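Local coordinates for beta-glucuronidase (uncultured Clostridium sp., PDB 6U7J), which hydrolyses beta-glucuronides to release glucuronic acid and, as a gut microbial enzyme, probably reactivates estrogens from their glucuronides, at residues B[203-214]-B[278-286]. Numbering follows the deposited sequence.
Sequences VRTTVDDKDGMV and LPFGIRTIQ
Val203 holds CG1 anti to its backbone N (chi1 -172°), over one face of the Phe280 ring, while Phe280 has CG between its own N and carbonyl carbon (chi1 73°); the two side chains cross at about a right angle. The resulting CH-pi contact sets Val203 CG1 4.1 Å from the ring centroid. The other methyl, Val203 CG2, meets Leu278 CD2 tip to tip at 3.9 Å. Val214 and Phe280 reach toward each other from opposite directions, Val214 CG1 lying 3.8 Å from Phe280 CZ. Thr205 CG2 lies 3.9 Å from Ile282 CG1, and beyond it Val207 CG2 touches both Ile282 CG2 and Thr284 CG2, each at 3.7 Å. No hydrogen bond crosses between the segments; methyl, alkyl and ring contacts join them, with Thr205 and Thr284 giving their CG2 methyls. The hairpin 203-214, closed by a type II' turn from Asp208 to Asp211, thus packs face to face on strand 274-280 and the linker after it, as in the immunoglobulin-like beta-sandwich of family 2 glycosyl hydrolases. Tyr265 and Ile231 of the second sheet also touch Phe280, strand 246-251 flanks the hairpin, and Arg283 NE hydrogen-bonds Pro407 O where the chain passes into the TIM-barrel region through strand 285-287.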
ATOM      1  N   VAL B 203       9.582  49.814   2.457  1.00 39.18           N
ATOM      2  CA  VAL B 203      10.822  49.920   1.690  1.00 37.66           C
ATOM      3  C   VAL B 203      10.529  49.563   0.241  1.00 45.17           C
ATOM      4  O   VAL B 203       9.830  48.579  -0.033  1.00 41.01           O
ATOM      5  CB  VAL B 203      11.929  49.011   2.257  1.00 38.09           C
ATOM      6  CG1 VAL B 203      13.256  49.291   1.570  1.00 39.93           C
ATOM      7  CG2 VAL B 203      12.061  49.209   3.765  1.00 43.03           C
ATOM      8  N   ARG B 204      11.028  50.391  -0.675  1.00 47.87           N
ATOM      9  CA  ARG B 204      11.038  50.119  -2.105  1.00 44.07           C
ATOM     10  C   ARG B 204      12.436  50.401  -2.623  1.00 50.80           C
ATOM     11  O   ARG B 204      13.117  51.309  -2.134  1.00 51.00           O
ATOM     12  CB  ARG B 204       9.990  50.949  -2.848  1.00 45.81           C
ATOM     13  CG  ARG B 204       8.612  50.850  -2.187  1.00 54.15           C
ATOM     14  CD  ARG B 204       7.493  51.534  -2.967  1.00 56.89           C
ATOM     15  NE  ARG B 204       7.533  53.006  -2.899  1.00 73.40           N
ATOM     16  CZ  ARG B 204       7.595  53.762  -1.794  1.00 66.07           C
ATOM     17  NH1 ARG B 204       7.610  53.229  -0.575  1.00 61.30           N
ATOM     18  NH2 ARG B 204       7.628  55.086  -1.918  1.00 65.16           N
ATOM     19  N   THR B 205      12.881  49.595  -3.578  1.00 48.26           N
ATOM     20  CA  THR B 205      14.233  49.713  -4.086  1.00 51.07           C
ATOM     21  C   THR B 205      14.205  49.899  -5.595  1.00 53.96           C
ATOM     22  O   THR B 205      13.299  49.420  -6.285  1.00 55.63           O
ATOM     23  CB  THR B 205      15.084  48.481  -3.715  1.00 51.26           C
ATOM     24  OG1 THR B 205      14.501  47.293  -4.276  1.00 52.16           O
ATOM     25  CG2 THR B 205      15.171  48.329  -2.197  1.00 48.57           C
ATOM     26  N   THR B 206      15.192  50.638  -6.088  1.00 52.07           N
ATOM     27  CA  THR B 206      15.509  50.722  -7.504  1.00 54.02           C
ATOM     28  C   THR B 206      16.993  50.425  -7.661  1.00 54.54           C
ATOM     29  O   THR B 206      17.747  50.392  -6.685  1.00 55.14           O
ATOM     30  CB  THR B 206      15.169  52.101  -8.096  1.00 55.12           C
ATOM     31  OG1 THR B 206      15.873  53.118  -7.378  1.00 55.29           O
ATOM     32  CG2 THR B 206      13.671  52.374  -8.012  1.00 49.91           C
ATOM     33  N   VAL B 207      17.419  50.181  -8.896  1.00 54.70           N
ATOM     34  CA  VAL B 207      18.815  49.883  -9.179  1.00 54.36           C
ATOM     35  C   VAL B 207      19.255  50.716 -10.370  1.00 59.66           C
ATOM     36  O   VAL B 207      18.623  50.664 -11.429  1.00 57.48           O
ATOM     37  CB  VAL B 207      19.043  48.389  -9.467  1.00 57.19           C
ATOM     38  CG1 VAL B 207      20.451  48.169  -9.992  1.00 55.87           C
ATOM     39  CG2 VAL B 207      18.806  47.572  -8.218  1.00 54.72           C
ATOM     40  N   ASP B 208      20.334  51.478 -10.201  1.00 60.18           N
ATOM     41  CA  ASP B 208      20.963  52.204 -11.302  1.00 70.23           C
ATOM     42  C   ASP B 208      22.332  51.573 -11.564  1.00 69.35           C
ATOM     43  O   ASP B 208      23.284  51.797 -10.816  1.00 68.53           O
ATOM     44  CB  ASP B 208      21.071  53.693 -11.015  1.00 68.42           C
ATOM     45  CG  ASP B 208      21.172  54.511 -12.284  1.00 82.10           C
ATOM     46  OD1 ASP B 208      21.526  53.909 -13.329  1.00 79.97           O
ATOM     47  OD2 ASP B 208      20.890  55.728 -12.250  1.00 82.31           O
ATOM     48  N   ASP B 209      22.426  50.802 -12.651  1.00 67.44           N
ATOM     49  CA  ASP B 209      23.482  49.845 -12.918  1.00 70.67           C
ATOM     50  C   ASP B 209      23.977  49.182 -11.649  1.00 70.30           C
ATOM     51  O   ASP B 209      23.394  48.168 -11.208  1.00 76.41           O
ATOM     52  CB  ASP B 209      24.641  50.487 -13.695  1.00 78.74           C
ATOM     53  CG  ASP B 209      25.608  49.454 -14.280  1.00 81.10           C
ATOM     54  OD1 ASP B 209      25.898  48.428 -13.616  1.00 82.30           O
ATOM     55  OD2 ASP B 209      26.027  49.625 -15.443  1.00 85.70           O
ATOM     56  N   LYS B 210      25.056  49.671 -11.024  1.00 67.83           N
ATOM     57  CA  LYS B 210      25.659  48.971  -9.902  1.00 69.74           C
ATOM     58  C   LYS B 210      25.255  49.531  -8.540  1.00 66.47           C
ATOM     59  O   LYS B 210      25.639  48.951  -7.509  1.00 65.19           O
ATOM     60  CB  LYS B 210      27.198  48.929 -10.043  1.00 70.12           C
ATOM     61  CG  LYS B 210      27.916  47.961  -9.051  1.00 70.59           C
ATOM     62  CD  LYS B 210      27.366  46.502  -9.129  1.00 72.79           C
ATOM     63  CE  LYS B 210      27.051  45.870  -7.755  1.00 69.46           C
ATOM     64  NZ  LYS B 210      25.668  46.178  -7.292  1.00 67.45           N
ATOM     65  N   ASP B 211      24.484  50.602  -8.478  1.00 67.02           N
ATOM     66  CA  ASP B 211      24.101  51.171  -7.196  1.00 63.43           C
ATOM     67  C   ASP B 211      22.631  50.911  -6.895  1.00 59.50           C
ATOM     68  O   ASP B 211      21.791  50.853  -7.798  1.00 63.43           O
ATOM     69  CB  ASP B 211      24.373  52.672  -7.156  1.00 63.80           C
ATOM     70  CG  ASP B 211      25.790  53.010  -7.532  1.00 64.51           C
ATOM     71  OD1 ASP B 211      25.980  54.042  -8.207  1.00 68.54           O
ATOM     72  OD2 ASP B 211      26.706  52.240  -7.164  1.00 65.66           O
ATOM     73  N   GLY B 212      22.330  50.774  -5.610  1.00 56.40           N
ATOM     74  CA  GLY B 212      20.961  50.631  -5.147  1.00 54.14           C
ATOM     75  C   GLY B 212      20.442  51.928  -4.553  1.00 54.07           C
ATOM     76  O   GLY B 212      21.179  52.657  -3.890  1.00 56.27           O
ATOM     77  N   MET B 213      19.168  52.213  -4.812  1.00 52.76           N
ATOM     78  CA  MET B 213      18.464  53.346  -4.215  1.00 56.20           C
ATOM     79  C   MET B 213      17.386  52.795  -3.281  1.00 55.63           C
ATOM     80  O   MET B 213      16.335  52.333  -3.737  1.00 55.26           O
ATOM     81  CB  MET B 213      17.852  54.250  -5.285  1.00 57.93           C
ATOM     82  CG  MET B 213      18.770  55.343  -5.865  1.00 62.32           C
ATOM     83  SD  MET B 213      19.809  56.284  -4.704  1.00 78.25           S
ATOM     84  CE  MET B 213      18.626  56.782  -3.459  1.00 58.28           C
ATOM     85  N   VAL B 214      17.636  52.858  -1.976  1.00 55.43           N
ATOM     86  CA  VAL B 214      16.684  52.379  -0.980  1.00 49.02           C
ATOM     87  C   VAL B 214      15.780  53.540  -0.580  1.00 50.30           C
ATOM     88  O   VAL B 214      16.222  54.482   0.083  1.00 50.31           O
ATOM     89  CB  VAL B 214      17.390  51.786   0.243  1.00 47.14           C
ATOM     90  CG1 VAL B 214      16.354  51.320   1.267  1.00 41.10           C
ATOM     91  CG2 VAL B 214      18.282  50.645  -0.169  1.00 47.72           C
ATOM     92  N   LEU B 278      14.487  45.650  10.235  1.00 41.06           N
ATOM     93  CA  LEU B 278      13.735  45.017   9.159  1.00 39.24           C
ATOM     94  C   LEU B 278      14.680  44.495   8.087  1.00 40.44           C
ATOM     95  O   LEU B 278      15.393  45.300   7.465  1.00 37.75           O
ATOM     96  CB  LEU B 278      12.748  46.015   8.551  1.00 39.48           C
ATOM     97  CG  LEU B 278      11.933  45.499   7.366  1.00 41.27           C
ATOM     98  CD1 LEU B 278      10.806  44.570   7.840  1.00 39.13           C
ATOM     99  CD2 LEU B 278      11.369  46.658   6.579  1.00 38.12           C
ATOM    100  N   PRO B 279      14.730  43.184   7.830  1.00 40.52           N
ATOM    101  CA  PRO B 279      15.456  42.698   6.649  1.00 37.81           C
ATOM    102  C   PRO B 279      14.733  43.111   5.380  1.00 36.93           C
ATOM    103  O   PRO B 279      13.513  43.271   5.364  1.00 35.43           O
ATOM    104  CB  PRO B 279      15.452  41.173   6.816  1.00 36.46           C
ATOM    105  CG  PRO B 279      14.983  40.921   8.255  1.00 40.07           C
ATOM    106  CD  PRO B 279      14.141  42.087   8.618  1.00 39.18           C
ATOM    107  N   PHE B 280      15.499  43.313   4.311  1.00 37.65           N
ATOM    108  CA  PHE B 280      14.896  43.588   3.011  1.00 37.16           C
ATOM    109  C   PHE B 280      15.904  43.242   1.926  1.00 38.57           C
ATOM    110  O   PHE B 280      17.088  43.010   2.197  1.00 42.75           O
ATOM    111  CB  PHE B 280      14.409  45.042   2.897  1.00 37.47           C
ATOM    112  CG  PHE B 280      15.516  46.060   2.750  1.00 39.54           C
ATOM    113  CD1 PHE B 280      16.141  46.596   3.871  1.00 36.80           C
ATOM    114  CD2 PHE B 280      15.911  46.499   1.492  1.00 38.02           C
ATOM    115  CE1 PHE B 280      17.162  47.541   3.741  1.00 43.92           C
ATOM    116  CE2 PHE B 280      16.940  47.446   1.351  1.00 39.92           C
ATOM    117  CZ  PHE B 280      17.565  47.968   2.478  1.00 39.99           C
ATOM    118  N   GLY B 281      15.415  43.180   0.693  1.00 37.09           N
ATOM    119  CA  GLY B 281      16.247  42.804  -0.432  1.00 36.46           C
ATOM    120  C   GLY B 281      16.140  43.806  -1.559  1.00 38.69           C
ATOM    121  O   GLY B 281      15.078  44.369  -1.820  1.00 39.75           O
ATOM    122  N   ILE B 282      17.261  44.015  -2.241  1.00 38.77           N
ATOM    123  CA  ILE B 282      17.299  44.898  -3.401  1.00 41.23           C
ATOM    124  C   ILE B 282      17.219  44.042  -4.653  1.00 39.16           C
ATOM    125  O   ILE B 282      18.114  43.224  -4.915  1.00 41.30           O
ATOM    126  CB  ILE B 282      18.562  45.774  -3.413  1.00 43.51           C
ATOM    127  CG1 ILE B 282      18.677  46.561  -2.100  1.00 42.69           C
ATOM    128  CG2 ILE B 282      18.538  46.695  -4.638  1.00 40.38           C
ATOM    129  CD1 ILE B 282      20.022  47.243  -1.903  1.00 44.30           C
ATOM    130  N   ARG B 283      16.159  44.241  -5.431  1.00 36.76           N
ATOM    131  CA  ARG B 283      15.968  43.501  -6.669  1.00 37.28           C
ATOM    132  C   ARG B 283      14.863  44.167  -7.462  1.00 37.96           C
ATOM    133  O   ARG B 283      13.906  44.694  -6.888  1.00 40.45           O
ATOM    134  CB  ARG B 283      15.607  42.028  -6.406  1.00 38.07           C
ATOM    135  CG  ARG B 283      14.389  41.816  -5.508  1.00 33.56           C
ATOM    136  CD  ARG B 283      13.188  41.424  -6.328  1.00 37.69           C
ATOM    137  NE  ARG B 283      11.951  41.330  -5.552  1.00 35.56           N
ATOM    138  CZ  ARG B 283      11.129  42.356  -5.347  1.00 40.87           C
ATOM    139  NH1 ARG B 283      11.429  43.559  -5.830  1.00 34.10           N
ATOM    140  NH2 ARG B 283      10.013  42.184  -4.653  1.00 32.39           N
ATOM    141  N   THR B 284      14.987  44.113  -8.782  1.00 41.45           N
ATOM    142  CA  THR B 284      14.030  44.744  -9.676  1.00 40.68           C
ATOM    143  C   THR B 284      13.202  43.700 -10.407  1.00 39.04           C
ATOM    144  O   THR B 284      13.663  42.585 -10.669  1.00 40.40           O
ATOM    145  CB  THR B 284      14.734  45.617 -10.710  1.00 42.78           C
ATOM    146  OG1 THR B 284      15.466  44.769 -11.612  1.00 42.29           O
ATOM    147  CG2 THR B 284      15.686  46.577 -10.029  1.00 38.34           C
ATOM    148  N   ILE B 285      11.990  44.107 -10.775  1.00 41.59           N
ATOM    149  CA  ILE B 285      11.058  43.292 -11.532  1.00 41.09           C
ATOM    150  C   ILE B 285      10.602  44.082 -12.738  1.00 41.61           C
ATOM    151  O   ILE B 285      10.146  45.218 -12.590  1.00 38.25           O
ATOM    152  CB  ILE B 285       9.821  42.903 -10.710  1.00 42.56           C
ATOM    153  CG1 ILE B 285      10.210  42.224  -9.405  1.00 40.03           C
ATOM    154  CG2 ILE B 285       8.875  42.061 -11.576  1.00 36.32           C
ATOM    155  CD1 ILE B 285       9.020  42.013  -8.501  1.00 40.20           C
ATOM    156  N   GLN B 286      10.646  43.451 -13.912  1.00 42.93           N
ATOM    157  CA  GLN B 286      10.138  44.048 -15.137  1.00 44.90           C
ATOM    158  C   GLN B 286       9.569  42.961 -16.039  1.00 43.16           C
ATOM    159  O   GLN B 286      10.120  41.860 -16.121  1.00 42.34           O
ATOM    160  CB  GLN B 286      11.243  44.816 -15.870  1.00 49.28           C
ATOM    161  CG  GLN B 286      10.820  45.383 -17.213  1.00 51.81           C
ATOM    162  CD  GLN B 286      11.982  46.008 -17.947  1.00 57.93           C
ATOM    163  OE1 GLN B 286      12.825  46.663 -17.336  1.00 60.55           O
ATOM    164  NE2 GLN B 286      12.045  45.797 -19.260  1.00 61.18           N
TER